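Local atomic coordinates of biphenyl 2,3-Dioxygenase Beta Subunit (Sphingobium yanoikuyae, PDB entry 2GBW), a protein that is the beta subunit of a ring-hydroxylating dioxygenase, an enzyme that probably adds dioxygen to aromatic rings such as biphenyl. Residues 44-49 against 156-161; 31-36 against 84-89; 126-131 against 166-171; 5-10 against 107-112. All blocks are in the same frame, centred on the assembly; numbering follows the deposited sequence.

Three of the four contacts reach the long curved sheet of this NTF2-like fold. Interaction 1 is a buried pairing near the chain's centre: parallel strands 44-49 and 150-160 share backbone bonds, with different side-chain pairs on the two faces. Interaction 4 pairs a short, weakly bonded N-terminal strand, 6-7, antiparallel with strand 98-112; interaction 3 ties the end of strand 115-128 to the C-terminal tail through an arginine held by a carboxylate and an asparagine side-chain oxygen. Interaction 2 joins helix 32-38 to the loop after helix 75-84 at the surface, by a cation-pi contact, a hydrogen bond to a phenol oxygen and apolar packing. Leu170 of interaction 3 packs on interaction 1's Leu160 and Met48.

Interaction 1 (44-49 against 156-161); sequences IHYWMP and RKLILD
Strand 44-49 runs parallel to strand 150-160 in the curved sheet of the NTF2-like fold, Tyr46 beside Arg156 and Trp47 beside Lys157. Three backbone bonds alternate between them: Arg156 N to His45 O, Trp47 N to Arg156 O and Leu158 N to Trp47 O. Trp47 and Lys157 share one face of the sheet and point the same way. With CG anti to the backbone N in both (chi1 179° and -171°), the straight lysine chain runs alongside the indole, its CE over the face of the six-membered ring at 4.0 Å from the centroid. On the other face Tyr46 lies next to Arg156, CE2 3.7 Å from CD, while the guanidinium turns to Asp142 and Glu23. Leu158 CD1 packs against Tyr46 OH at 3.4 Å and Met48 CE at 3.7 Å; Tyr46 OH is hydrogen-bonded to Cys174 N, and Met48 SD packs on Leu160 CD1. Where the strands part, one water bridges them, donating to Pro49 O and Leu158 O and accepting from Leu160 N at 3.0 Å.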
loop_
_atom_site.group_PDB
_atom_site.type_symbol
_atom_site.label_atom_id
_atom_site.label_comp_id
_atom_site.label_asym_id
_atom_site.label_seq_id
_atom_site.Cartn_x
_atom_site.Cartn_y
_atom_site.Cartn_z
ATOM N N ILE B 44 17.952 25.409 24.239
ATOM C CA ILE B 44 17.537 24.655 23.068
ATOM C C ILE B 44 16.573 25.441 22.185
ATOM O O ILE B 44 15.740 26.167 22.680
ATOM C CB ILE B 44 16.862 23.276 23.490
ATOM C CG1 ILE B 44 16.506 22.430 22.270
ATOM C CG2 ILE B 44 15.625 23.456 24.364
ATOM C CD1 ILE B 44 17.642 22.041 21.423
ATOM N N HIS B 45 16.733 25.303 20.880
ATOM C CA HIS B 45 15.662 25.588 19.918
ATOM C C HIS B 45 15.497 24.325 19.126
ATOM O O HIS B 45 16.426 23.878 18.485
ATOM C CB HIS B 45 16.016 26.753 19.003
ATOM C CG HIS B 45 14.924 27.106 18.035
ATOM N ND1 HIS B 45 15.179 27.425 16.717
ATOM C CD2 HIS B 45 13.587 27.134 18.184
ATOM C CE1 HIS B 45 14.032 27.659 16.104
ATOM N NE2 HIS B 45 13.049 27.473 16.966
ATOM N N TYR B 46 14.280 23.779 19.162
ATOM C CA TYR B 46 13.947 22.526 18.549
ATOM C C TYR B 46 12.938 22.873 17.465
ATOM O O TYR B 46 11.850 23.350 17.766
ATOM C CB TYR B 46 13.353 21.643 19.631
ATOM C CG TYR B 46 13.086 20.234 19.244
ATOM C CD1 TYR B 46 11.998 19.944 18.444
ATOM C CD2 TYR B 46 13.905 19.175 19.675
ATOM C CE1 TYR B 46 11.690 18.664 18.108
ATOM C CE2 TYR B 46 13.607 17.849 19.301
ATOM C CZ TYR B 46 12.501 17.617 18.532
ATOM O OH TYR B 46 12.151 16.334 18.139
ATOM N N TRP B 47 13.331 22.683 16.204
ATOM C CA TRP B 47 12.678 23.308 15.059
ATOM C C TRP B 47 12.500 22.324 13.894
ATOM O O TRP B 47 13.445 21.711 13.457
ATOM C CB TRP B 47 13.490 24.517 14.647
ATOM C CG TRP B 47 13.020 25.275 13.494
ATOM C CD1 TRP B 47 11.735 25.474 13.105
ATOM C CD2 TRP B 47 13.843 25.946 12.564
ATOM N NE1 TRP B 47 11.710 26.246 11.967
ATOM C CE2 TRP B 47 13.003 26.567 11.631
ATOM C CE3 TRP B 47 15.238 26.109 12.453
ATOM C CZ2 TRP B 47 13.500 27.300 10.560
ATOM C CZ3 TRP B 47 15.736 26.843 11.381
ATOM C CH2 TRP B 47 14.848 27.424 10.454
ATOM N N MET B 48 11.253 22.181 13.453
ATOM C CA MET B 48 10.864 21.347 12.292
ATOM C C MET B 48 10.027 22.200 11.310
ATOM O O MET B 48 8.805 22.279 11.420
ATOM C CB MET B 48 10.081 20.104 12.720
ATOM C CG MET B 48 9.698 19.099 11.546
ATOM S SD MET B 48 8.639 17.756 12.124
ATOM C CE MET B 48 9.893 16.800 13.074
ATOM N N PRO B 49 10.691 22.867 10.356
ATOM C CA PRO B 49 10.009 23.806 9.441
ATOM C C PRO B 49 9.095 23.118 8.523
ATOM O O PRO B 49 9.274 21.939 8.253
ATOM C CB PRO B 49 11.137 24.432 8.627
ATOM C CG PRO B 49 12.363 23.890 9.142
ATOM C CD PRO B 49 12.148 22.875 10.181
ATOM N N ARG B 156 18.435 22.098 17.254
ATOM C CA ARG B 156 18.046 20.906 16.498
ATOM C C ARG B 156 17.099 21.330 15.429
ATOM O O ARG B 156 16.023 21.867 15.717
ATOM C CB ARG B 156 17.429 19.841 17.390
ATOM C CG ARG B 156 16.826 18.608 16.630
ATOM C CD ARG B 156 16.799 17.412 17.548
ATOM N NE ARG B 156 18.105 16.855 17.804
ATOM C CZ ARG B 156 18.365 15.967 18.765
ATOM N NH1 ARG B 156 17.372 15.537 19.550
ATOM N NH2 ARG B 156 19.615 15.524 18.946
ATOM N N LYS B 157 17.505 21.103 14.188
ATOM C CA LYS B 157 16.639 21.352 13.043
ATOM C C LYS B 157 16.347 20.035 12.374
ATOM O O LYS B 157 17.295 19.293 12.084
ATOM C CB LYS B 157 17.300 22.329 12.066
ATOM C CG LYS B 157 16.373 22.805 10.947
ATOM C CD LYS B 157 17.130 23.836 10.106
ATOM C CE LYS B 157 16.282 24.336 8.945
ATOM N NZ LYS B 157 17.151 25.294 8.202
ATOM N N LEU B 158 15.047 19.763 12.129
ATOM C CA LEU B 158 14.553 18.497 11.569
ATOM C C LEU B 158 13.894 18.782 10.245
ATOM O O LEU B 158 12.929 19.586 10.167
ATOM C CB LEU B 158 13.543 17.820 12.510
ATOM C CG LEU B 158 14.112 17.435 13.907
ATOM C CD1 LEU B 158 13.041 17.098 14.956
ATOM C CD2 LEU B 158 15.160 16.294 13.753
ATOM N N ILE B 159 14.384 18.130 9.201
ATOM C CA ILE B 159 13.972 18.411 7.839
ATOM C C ILE B 159 13.230 17.186 7.305
ATOM O O ILE B 159 13.831 16.151 7.034
ATOM C CB ILE B 159 15.166 18.718 6.968
ATOM C CG1 ILE B 159 15.973 19.879 7.607
ATOM C CG2 ILE B 159 14.650 19.024 5.559
ATOM C CD1 ILE B 159 17.399 19.860 7.244
ATOM N N LEU B 160 11.912 17.287 7.219
ATOM C CA LEU B 160 11.091 16.181 6.809
ATOM C C LEU B 160 11.253 15.887 5.329
ATOM O O LEU B 160 11.207 16.813 4.507
ATOM C CB LEU B 160 9.637 16.524 7.093
ATOM C CG LEU B 160 9.215 16.513 8.530
ATOM C CD1 LEU B 160 7.737 17.059 8.635
ATOM C CD2 LEU B 160 9.305 15.097 9.023
ATOM N N ASP B 161 11.316 14.615 4.944
ATOM C CA ASP B 161 11.405 14.360 3.522
ATOM C C ASP B 161 10.029 14.446 2.765
ATOM O O ASP B 161 10.051 14.737 1.597
ATOM C CB ASP B 161 12.070 13.035 3.214
ATOM C CG ASP B 161 13.535 13.032 3.589
ATOM O OD1 ASP B 161 14.111 14.130 3.683
ATOM O OD2 ASP B 161 14.092 11.942 3.808
HETATM O O HOH W 1 11.015 19.906 8.321
#

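Interaction 2 (31-36 against 84-89)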
loop_
_atom_site.group_PDB
_atom_site.type_symbol
_atom_site.label_atom_id
_atom_site.label_comp_id
_atom_site.label_asym_id
_atom_site.label_seq_id
_atom_site.Cartn_x
_atom_site.Cartn_y
_atom_site.Cartn_z
ATOM N N GLN B 31 11.915 7.216 28.190
ATOM C CA GLN B 31 12.626 7.991 29.213
ATOM C C GLN B 31 12.809 9.463 28.816
ATOM O O GLN B 31 13.933 9.990 28.816
ATOM C CB GLN B 31 13.988 7.344 29.551
ATOM C CG GLN B 31 13.851 5.907 30.015
ATOM C CD GLN B 31 15.116 5.292 30.416
ATOM O OE1 GLN B 31 15.708 5.657 31.472
ATOM N NE2 GLN B 31 15.557 4.279 29.634
ATOM N N TYR B 32 11.704 10.156 28.590
ATOM C CA TYR B 32 11.743 11.513 28.076
ATOM C C TYR B 32 12.267 12.560 29.056
ATOM O O TYR B 32 12.912 13.514 28.668
ATOM C CB TYR B 32 10.368 11.904 27.548
ATOM C CG TYR B 32 9.921 11.010 26.423
ATOM C CD1 TYR B 32 10.663 10.924 25.271
ATOM C CD2 TYR B 32 8.781 10.238 26.521
ATOM C CE1 TYR B 32 10.286 10.131 24.244
ATOM C CE2 TYR B 32 8.399 9.424 25.483
ATOM C CZ TYR B 32 9.168 9.378 24.350
ATOM O OH TYR B 32 8.834 8.585 23.290
ATOM N N ARG B 33 11.981 12.373 30.332
ATOM C CA ARG B 33 12.443 13.312 31.339
ATOM C C ARG B 33 13.952 13.255 31.491
ATOM O O ARG B 33 14.622 14.268 31.579
ATOM C CB ARG B 33 11.785 12.999 32.670
ATOM C CG ARG B 33 10.371 13.481 32.773
ATOM C CD ARG B 33 9.718 12.921 34.002
ATOM N NE ARG B 33 8.507 13.645 34.353
ATOM C CZ ARG B 33 7.525 13.117 35.065
ATOM N NH1 ARG B 33 7.625 11.870 35.487
ATOM N NH2 ARG B 33 6.448 13.829 35.351
ATOM N N GLU B 34 14.466 12.040 31.531
ATOM C CA GLU B 34 15.890 11.804 31.553
ATOM C C GLU B 34 16.585 12.385 30.321
ATOM O O GLU B 34 17.663 12.947 30.418
ATOM C CB GLU B 34 16.133 10.307 31.679
ATOM C CG GLU B 34 15.700 9.746 33.024
ATOM C CD GLU B 34 14.322 9.080 33.035
ATOM O OE1 GLU B 34 13.386 9.538 32.339
ATOM O OE2 GLU B 34 14.178 8.088 33.777
ATOM N N TRP B 35 15.939 12.265 29.167
ATOM C CA TRP B 35 16.404 12.903 27.942
ATOM C C TRP B 35 16.486 14.415 28.077
ATOM O O TRP B 35 17.517 15.017 27.813
ATOM C CB TRP B 35 15.498 12.521 26.767
ATOM C CG TRP B 35 15.797 13.229 25.496
ATOM C CD1 TRP B 35 16.889 13.069 24.718
ATOM C CD2 TRP B 35 14.978 14.201 24.844
ATOM N NE1 TRP B 35 16.819 13.886 23.628
ATOM C CE2 TRP B 35 15.649 14.592 23.680
ATOM C CE3 TRP B 35 13.739 14.775 25.131
ATOM C CZ2 TRP B 35 15.126 15.527 22.800
ATOM C CZ3 TRP B 35 13.225 15.701 24.262
ATOM C CH2 TRP B 35 13.913 16.070 23.112
ATOM N N LEU B 36 15.375 15.024 28.470
ATOM C CA LEU B 36 15.327 16.487 28.631
ATOM C C LEU B 36 16.396 17.030 29.587
ATOM O O LEU B 36 16.989 18.076 29.316
ATOM C CB LEU B 36 13.950 16.913 29.112
ATOM C CG LEU B 36 13.465 18.321 28.762
ATOM C CD1 LEU B 36 13.559 18.579 27.253
ATOM C CD2 LEU B 36 12.067 18.480 29.295
ATOM N N ARG B 84 2.878 15.491 28.251
ATOM C CA ARG B 84 1.728 14.853 27.606
ATOM C C ARG B 84 1.898 13.339 27.656
ATOM O O ARG B 84 0.926 12.597 27.834
ATOM C CB ARG B 84 1.584 15.287 26.146
ATOM C CG ARG B 84 0.382 14.642 25.406
ATOM C CD ARG B 84 0.276 15.106 23.968
ATOM N NE ARG B 84 -0.700 14.293 23.233
ATOM C CZ ARG B 84 -0.429 13.227 22.475
ATOM N NH1 ARG B 84 0.813 12.809 22.291
ATOM N NH2 ARG B 84 -1.419 12.555 21.880
ATOM N N LEU B 85 3.138 12.863 27.541
ATOM C CA LEU B 85 3.346 11.429 27.575
ATOM C C LEU B 85 3.470 10.885 29.026
ATOM O O LEU B 85 3.645 9.682 29.199
ATOM C CB LEU B 85 4.528 11.044 26.686
ATOM C CG LEU B 85 4.504 11.599 25.254
ATOM C CD1 LEU B 85 5.930 11.710 24.705
ATOM C CD2 LEU B 85 3.607 10.760 24.324
ATOM N N TYR B 86 3.342 11.764 30.036
ATOM C CA TYR B 86 3.411 11.422 31.482
ATOM C C TYR B 86 2.170 11.853 32.253
ATOM O O TYR B 86 1.427 11.030 32.804
ATOM C CB TYR B 86 4.549 12.153 32.181
ATOM C CG TYR B 86 5.894 11.627 31.881
ATOM C CD1 TYR B 86 6.564 12.043 30.753
ATOM C CD2 TYR B 86 6.516 10.719 32.733
ATOM C CE1 TYR B 86 7.794 11.589 30.473
ATOM C CE2 TYR B 86 7.757 10.242 32.440
ATOM C CZ TYR B 86 8.387 10.681 31.299
ATOM O OH TYR B 86 9.629 10.225 30.985
ATOM N N SER B 87 1.971 13.172 32.289
ATOM C CA SER B 87 0.968 13.818 33.132
ATOM C C SER B 87 -0.456 13.632 32.587
ATOM O O SER B 87 -1.423 14.230 33.096
ATOM C CB SER B 87 1.332 15.304 33.316
ATOM O OG SER B 87 2.624 15.429 33.920
ATOM N N GLY B 88 -0.579 12.776 31.571
ATOM C CA GLY B 88 -1.848 12.474 30.978
ATOM C C GLY B 88 -2.083 11.011 30.719
ATOM O O GLY B 88 -1.170 10.294 30.272
ATOM N N GLN B 89 -3.291 10.575 31.065
ATOM C CA GLN B 89 -3.914 9.410 30.457
ATOM C C GLN B 89 -4.332 9.878 29.043
ATOM O O GLN B 89 -5.352 10.560 28.886
ATOM C CB GLN B 89 -5.183 8.897 31.200
ATOM C CG GLN B 89 -5.636 9.607 32.536
ATOM C CD GLN B 89 -6.430 10.915 32.319
ATOM O OE1 GLN B 89 -6.608 11.717 33.251
ATOM N NE2 GLN B 89 -6.915 11.124 31.089
#
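Arg33 meets Tyr86 with its guanidinium off-centre, over the CD2 side of the phenol ring, the two planes 31° apart. The arginine chain, extended from CG to NE, crosses the ring obliquely: CD lies over its face, 3.9 Å from the centroid, in a CH-pi contact, and the charged end follows as an off-centre cation-pi interaction with CZ 4.0 Å from the same centroid. NH1 comes closest, 3.2 Å from Tyr86 CD2, at the rim of the ring. The phenol oxygen meanwhile reaches the first turn of helix 32-38, where Arg33 N donates to Tyr86 OH over 3.3 Å at 160°. Tyr32 approaches the same ring differently, its CB lying at the edge in the ring plane, 3.9 Å from Tyr86 CE1. Tyr32's own ring takes Leu85 instead, with CE2 3.5 Å from Leu85 CD1, and also meets the ring of Phe173 near the C-terminus. The contact thus joins the start of helix 32-38 to the loop that follows helix 75-84, at the surface of the subunit. Arg33 NH2 also forms a salt bridge to Glu83, at the end of that helix. With the ring itself tethered to the helix through Tyr86 OH, its face and the carboxylate of Glu83 together probably limit the motion of an otherwise exposed arginine side chain.

Interaction 3 (126-131 against 166-171); sequences RNRRQT and QDKNLY
Arg126 puts its guanidinium among the carbonyl and carboxylate oxygens of segment 166-171. NH1 forms a salt bridge with Asp167 OD2 at 2.8 Å, meeting it from above the carboxylate plane. The end of the group, NH1 and NH2 together, grips a single atom, Asn169 OD1: NH2 comes in the carbonyl plane on a lone pair at 2.9 Å, NH1 from above that plane at 3.0 Å. NH1 also bonds weakly to Asn169 O. A bend at chi3 (77°) turns the arginine's tip across Asp167. Asn169 OD1 has a third donor, Tyr171 N at 2.9 Å, which closes an Asx turn and orients the amide. Asp167 OD2 also accepts from Thr134 and from His136, which binds zinc in this protein though none is bound to this chain here. Farther out, Lys168 CE lies 4.0 Å from Arg128 NH1; both cationic ends bind Glu132, whose carboxylate probably offsets their like charge, and Arg128 NH2 donates to Met92 O. The contact ties the end of strand 115-128 to the tail after strand 150-160, next to a chain of another protein. Bonded to Arg126 and in contact with His136, Asp167 would probably stay ionised.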
loop_
_atom_site.group_PDB
_atom_site.type_symbol
_atom_site.label_atom_id
_atom_site.label_comp_id
_atom_site.label_asym_id
_atom_site.label_seq_id
_atom_site.Cartn_x
_atom_site.Cartn_y
_atom_site.Cartn_z
ATOM N N ARG B 126 7.272 3.271 13.074
ATOM C CA ARG B 126 6.269 3.289 14.129
ATOM C C ARG B 126 5.209 2.220 13.902
ATOM O O ARG B 126 4.739 2.033 12.767
ATOM C CB ARG B 126 5.571 4.651 14.205
ATOM C CG ARG B 126 6.499 5.883 14.291
ATOM C CD ARG B 126 5.696 7.203 14.239
ATOM N NE ARG B 126 5.034 7.542 15.490
ATOM C CZ ARG B 126 4.154 8.529 15.663
ATOM N NH1 ARG B 126 3.685 9.190 14.611
ATOM N NH2 ARG B 126 3.664 8.794 16.865
ATOM N N ASN B 127 4.817 1.532 14.979
ATOM C CA ASN B 127 3.742 0.523 14.942
ATOM C C ASN B 127 2.791 0.769 16.078
ATOM O O ASN B 127 3.208 1.202 17.159
ATOM C CB ASN B 127 4.348 -0.883 15.134
ATOM C CG ASN B 127 5.094 -1.360 13.937
ATOM O OD1 ASN B 127 6.280 -1.021 13.765
ATOM N ND2 ASN B 127 4.438 -2.158 13.098
ATOM N N ARG B 128 1.502 0.578 15.814
ATOM C CA ARG B 128 0.527 0.623 16.888
ATOM C C ARG B 128 -0.653 -0.258 16.531
ATOM O O ARG B 128 -0.792 -0.724 15.382
ATOM C CB ARG B 128 0.046 2.047 17.155
ATOM C CG ARG B 128 -0.712 2.676 15.993
ATOM C CD ARG B 128 -1.068 4.178 16.293
ATOM N NE ARG B 128 -1.809 4.315 17.557
ATOM C CZ ARG B 128 -3.114 4.268 17.667
ATOM N NH1 ARG B 128 -3.879 4.102 16.582
ATOM N NH2 ARG B 128 -3.668 4.368 18.868
ATOM N N ARG B 129 -1.387 -0.546 17.591
ATOM C CA ARG B 129 -2.580 -1.393 17.535
ATOM C C ARG B 129 -2.223 -2.695 16.805
ATOM O O ARG B 129 -1.247 -3.335 17.202
ATOM C CB ARG B 129 -3.714 -0.604 16.933
ATOM C CG ARG B 129 -4.144 0.646 17.776
ATOM C CD ARG B 129 -4.571 0.296 19.204
ATOM N NE ARG B 129 -5.139 1.513 19.859
ATOM C CZ ARG B 129 -5.076 1.780 21.153
ATOM N NH1 ARG B 129 -4.473 0.931 21.997
ATOM N NH2 ARG B 129 -5.574 2.923 21.624
ATOM N N GLN B 130 -3.037 -3.124 15.833
ATOM C CA GLN B 130 -2.862 -4.467 15.318
ATOM C C GLN B 130 -1.982 -4.404 14.078
ATOM O O GLN B 130 -0.988 -5.108 14.002
ATOM C CB GLN B 130 -4.216 -5.133 15.016
ATOM C CG GLN B 130 -5.046 -5.282 16.278
ATOM C CD GLN B 130 -4.510 -6.341 17.245
ATOM O OE1 GLN B 130 -4.274 -7.514 16.835
ATOM N NE2 GLN B 130 -4.347 -5.977 18.558
ATOM N N THR B 131 -2.387 -3.580 13.113
ATOM C CA THR B 131 -1.771 -3.584 11.765
ATOM C C THR B 131 -1.228 -2.193 11.310
ATOM O O THR B 131 -0.826 -2.029 10.116
ATOM C CB THR B 131 -2.748 -4.061 10.695
ATOM O OG1 THR B 131 -3.898 -3.192 10.688
ATOM C CG2 THR B 131 -3.177 -5.581 10.914
ATOM N N GLN B 166 2.172 11.038 5.951
ATOM C CA GLN B 166 1.258 9.874 5.852
ATOM C C GLN B 166 1.241 9.154 7.207
ATOM O O GLN B 166 1.778 8.018 7.367
ATOM C CB GLN B 166 1.647 8.952 4.673
ATOM C CG GLN B 166 1.731 9.706 3.381
ATOM C CD GLN B 166 1.806 8.836 2.136
ATOM O OE1 GLN B 166 2.552 9.155 1.167
ATOM N NE2 GLN B 166 1.059 7.741 2.145
ATOM N N ASP B 167 0.733 9.869 8.213
ATOM C CA ASP B 167 0.591 9.311 9.573
ATOM C C ASP B 167 -0.448 10.181 10.263
ATOM O O ASP B 167 -0.648 11.341 9.843
ATOM C CB ASP B 167 1.954 9.416 10.274
ATOM C CG ASP B 167 2.091 8.659 11.608
ATOM O OD1 ASP B 167 1.104 8.379 12.304
ATOM O OD2 ASP B 167 3.301 8.383 12.004
ATOM N N LYS B 168 -1.081 9.644 11.309
ATOM C CA LYS B 168 -1.976 10.429 12.145
ATOM C C LYS B 168 -1.314 11.645 12.750
ATOM O O LYS B 168 -1.972 12.660 12.953
ATOM C CB LYS B 168 -2.509 9.562 13.294
ATOM C CG LYS B 168 -3.559 8.543 12.872
ATOM C CD LYS B 168 -3.770 7.582 14.046
ATOM C CE LYS B 168 -5.022 6.712 13.808
ATOM N NZ LYS B 168 -4.920 5.861 12.620
ATOM N N ASN B 169 -0.023 11.541 13.098
ATOM C CA ASN B 169 0.643 12.640 13.785
ATOM C C ASN B 169 2.144 12.525 13.649
ATOM O O ASN B 169 2.653 11.516 13.111
ATOM C CB ASN B 169 0.283 12.644 15.261
ATOM C CG ASN B 169 0.788 11.362 16.013
ATOM O OD1 ASN B 169 1.996 11.134 16.217
ATOM N ND2 ASN B 169 -0.173 10.568 16.469
ATOM N N LEU B 170 2.834 13.557 14.104
ATOM C CA LEU B 170 4.301 13.588 14.182
ATOM C C LEU B 170 4.730 13.805 15.608
ATOM O O LEU B 170 5.753 14.499 15.869
ATOM C CB LEU B 170 4.874 14.708 13.259
ATOM C CG LEU B 170 4.842 14.484 11.758
ATOM C CD1 LEU B 170 5.110 15.788 10.946
ATOM C CD2 LEU B 170 5.881 13.453 11.344
ATOM N N TYR B 171 3.979 13.173 16.525
ATOM C CA TYR B 171 4.210 13.272 17.962
ATOM C C TYR B 171 5.261 12.236 18.401
ATOM O O TYR B 171 4.975 11.292 19.165
ATOM C CB TYR B 171 2.895 13.163 18.806
ATOM C CG TYR B 171 2.985 14.008 20.055
ATOM C CD1 TYR B 171 3.738 13.597 21.158
ATOM C CD2 TYR B 171 2.467 15.286 20.087
ATOM C CE1 TYR B 171 3.873 14.404 22.293
ATOM C CE2 TYR B 171 2.563 16.086 21.210
ATOM C CZ TYR B 171 3.318 15.665 22.306
ATOM O OH TYR B 171 3.448 16.463 23.434
#

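Interaction 4 (5-10 against 107-112); sequences QIPVTP and EAFEAG
Ile6 O accepts a hydrogen bond from Glu110 N at 2.8 Å and 156°, and Phe109 CA adds a CA-H...O contact to the same oxygen. Two residues on, Val8 N donates to Ala108 O over 3.1 Å, reaching it from above the carbonyl plane. Between these bonds Pro7 and Phe109 form an antiparallel non-hydrogen-bonded pair with CA atoms 4.2 Å apart, so the N-terminal segment adds a short, weakly bonded strand beside strand 98-112. The side chains of that pair diverge, but Pro7 CG still comes 4.0 Å from Phe109 CE1. Gln5 lies alongside Phe109, its amide plane nearly perpendicular to the ring (88°), with NE2 3.9 Å from CE1. Val8 straddles Ala108 CB with both methyls, CG1 at 3.6 Å, and is also covered by Leu116 and His13. Thr9 N and Glu110 OE2 share a bridging water. Glu110's carboxylate is chiefly paired with Arg146, while Thr9 OG1 caps Val12 N at the start of helix 10-28. The attachment rests on two main-chain bonds, with Val8 against Ala108 giving its apolar core; Pro7 sits where the pairing calls on no N-H, so its lack of one costs no bond.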
loop_
_atom_site.group_PDB
_atom_site.type_symbol
_atom_site.label_atom_id
_atom_site.label_comp_id
_atom_site.label_asym_id
_atom_site.label_seq_id
_atom_site.Cartn_x
_atom_site.Cartn_y
_atom_site.Cartn_z
ATOM N N GLN B 5 34.966 24.294 8.611
ATOM C CA GLN B 5 34.793 23.057 7.772
ATOM C C GLN B 5 35.522 21.800 8.315
ATOM O O GLN B 5 35.564 20.785 7.622
ATOM C CB GLN B 5 35.245 23.334 6.317
ATOM C CG GLN B 5 34.105 23.588 5.315
ATOM C CD GLN B 5 33.238 22.354 5.043
ATOM O OE1 GLN B 5 32.311 22.406 4.226
ATOM N NE2 GLN B 5 33.534 21.240 5.724
ATOM N N ILE B 6 36.048 21.850 9.540
ATOM C CA ILE B 6 36.923 20.791 10.073
ATOM C C ILE B 6 36.159 19.555 10.605
ATOM O O ILE B 6 35.522 19.639 11.646
ATOM C CB ILE B 6 37.782 21.335 11.239
ATOM C CG1 ILE B 6 38.454 22.678 10.878
ATOM C CG2 ILE B 6 38.838 20.303 11.685
ATOM C CD1 ILE B 6 38.934 22.768 9.458
ATOM N N PRO B 7 36.250 18.393 9.914
ATOM C CA PRO B 7 35.649 17.204 10.502
ATOM C C PRO B 7 36.264 16.812 11.810
ATOM O O PRO B 7 37.459 17.091 12.071
ATOM C CB PRO B 7 35.914 16.123 9.464
ATOM C CG PRO B 7 36.016 16.916 8.157
ATOM C CD PRO B 7 36.862 18.073 8.613
ATOM N N VAL B 8 35.468 16.136 12.627
ATOM C CA VAL B 8 35.942 15.723 13.958
ATOM C C VAL B 8 36.927 14.568 13.873
ATOM O O VAL B 8 37.013 13.852 12.861
ATOM C CB VAL B 8 34.782 15.340 14.892
ATOM C CG1 VAL B 8 33.874 16.563 15.126
ATOM C CG2 VAL B 8 34.026 14.141 14.315
ATOM N N THR B 9 37.698 14.400 14.933
ATOM C CA THR B 9 38.573 13.246 15.016
ATOM C C THR B 9 37.708 11.982 15.159
ATOM O O THR B 9 36.526 12.057 15.571
ATOM C CB THR B 9 39.518 13.307 16.206
ATOM O OG1 THR B 9 38.769 13.031 17.405
ATOM C CG2 THR B 9 40.243 14.684 16.269
ATOM N N PRO B 10 38.271 10.808 14.810
ATOM C CA PRO B 10 37.549 9.544 15.008
ATOM C C PRO B 10 37.065 9.311 16.454
ATOM O O PRO B 10 35.938 8.816 16.637
ATOM C CB PRO B 10 38.586 8.482 14.599
ATOM C CG PRO B 10 39.441 9.208 13.567
ATOM C CD PRO B 10 39.611 10.565 14.230
ATOM N N GLU B 107 27.765 12.878 10.524
ATOM C CA GLU B 107 28.974 13.588 10.156
ATOM C C GLU B 107 29.030 14.809 11.038
ATOM O O GLU B 107 28.102 15.606 11.066
ATOM C CB GLU B 107 28.970 13.986 8.693
ATOM C CG GLU B 107 29.183 12.801 7.731
ATOM C CD GLU B 107 29.223 13.274 6.280
ATOM O OE1 GLU B 107 28.142 13.617 5.764
ATOM O OE2 GLU B 107 30.295 13.256 5.658
ATOM N N ALA B 108 30.130 14.948 11.748
ATOM C CA ALA B 108 30.333 16.032 12.706
ATOM C C ALA B 108 31.517 16.911 12.312
ATOM O O ALA B 108 32.536 16.416 11.785
ATOM C CB ALA B 108 30.564 15.462 14.082
ATOM N N PHE B 109 31.403 18.205 12.623
ATOM C CA PHE B 109 32.386 19.214 12.207
ATOM C C PHE B 109 32.585 20.137 13.384
ATOM O O PHE B 109 31.631 20.504 14.032
ATOM C CB PHE B 109 31.871 20.047 11.018
ATOM C CG PHE B 109 31.523 19.222 9.784
ATOM C CD1 PHE B 109 32.505 18.952 8.839
ATOM C CD2 PHE B 109 30.279 18.680 9.615
ATOM C CE1 PHE B 109 32.245 18.215 7.727
ATOM C CE2 PHE B 109 29.992 17.910 8.470
ATOM C CZ PHE B 109 31.010 17.677 7.536
ATOM N N GLU B 110 33.842 20.497 13.681
ATOM C CA GLU B 110 34.152 21.459 14.772
ATOM C C GLU B 110 33.710 22.858 14.322
ATOM O O GLU B 110 34.145 23.348 13.260
ATOM C CB GLU B 110 35.656 21.433 15.105
ATOM C CG GLU B 110 36.196 20.102 15.725
ATOM C CD GLU B 110 35.757 19.840 17.199
ATOM O OE1 GLU B 110 35.357 20.795 17.917
ATOM O OE2 GLU B 110 35.882 18.669 17.669
ATOM N N ALA B 111 32.894 23.537 15.113
ATOM C CA ALA B 111 32.152 24.703 14.584
ATOM C C ALA B 111 32.586 26.008 15.220
ATOM O O ALA B 111 32.084 27.081 14.880
ATOM C CB ALA B 111 30.686 24.517 14.777
ATOM N N GLY B 112 33.486 25.921 16.171
ATOM C CA GLY B 112 33.929 27.090 16.892
ATOM C C GLY B 112 33.279 27.188 18.254
ATOM O O GLY B 112 32.152 26.698 18.461
HETATM O O HOH W 2 37.617 16.817 16.693
#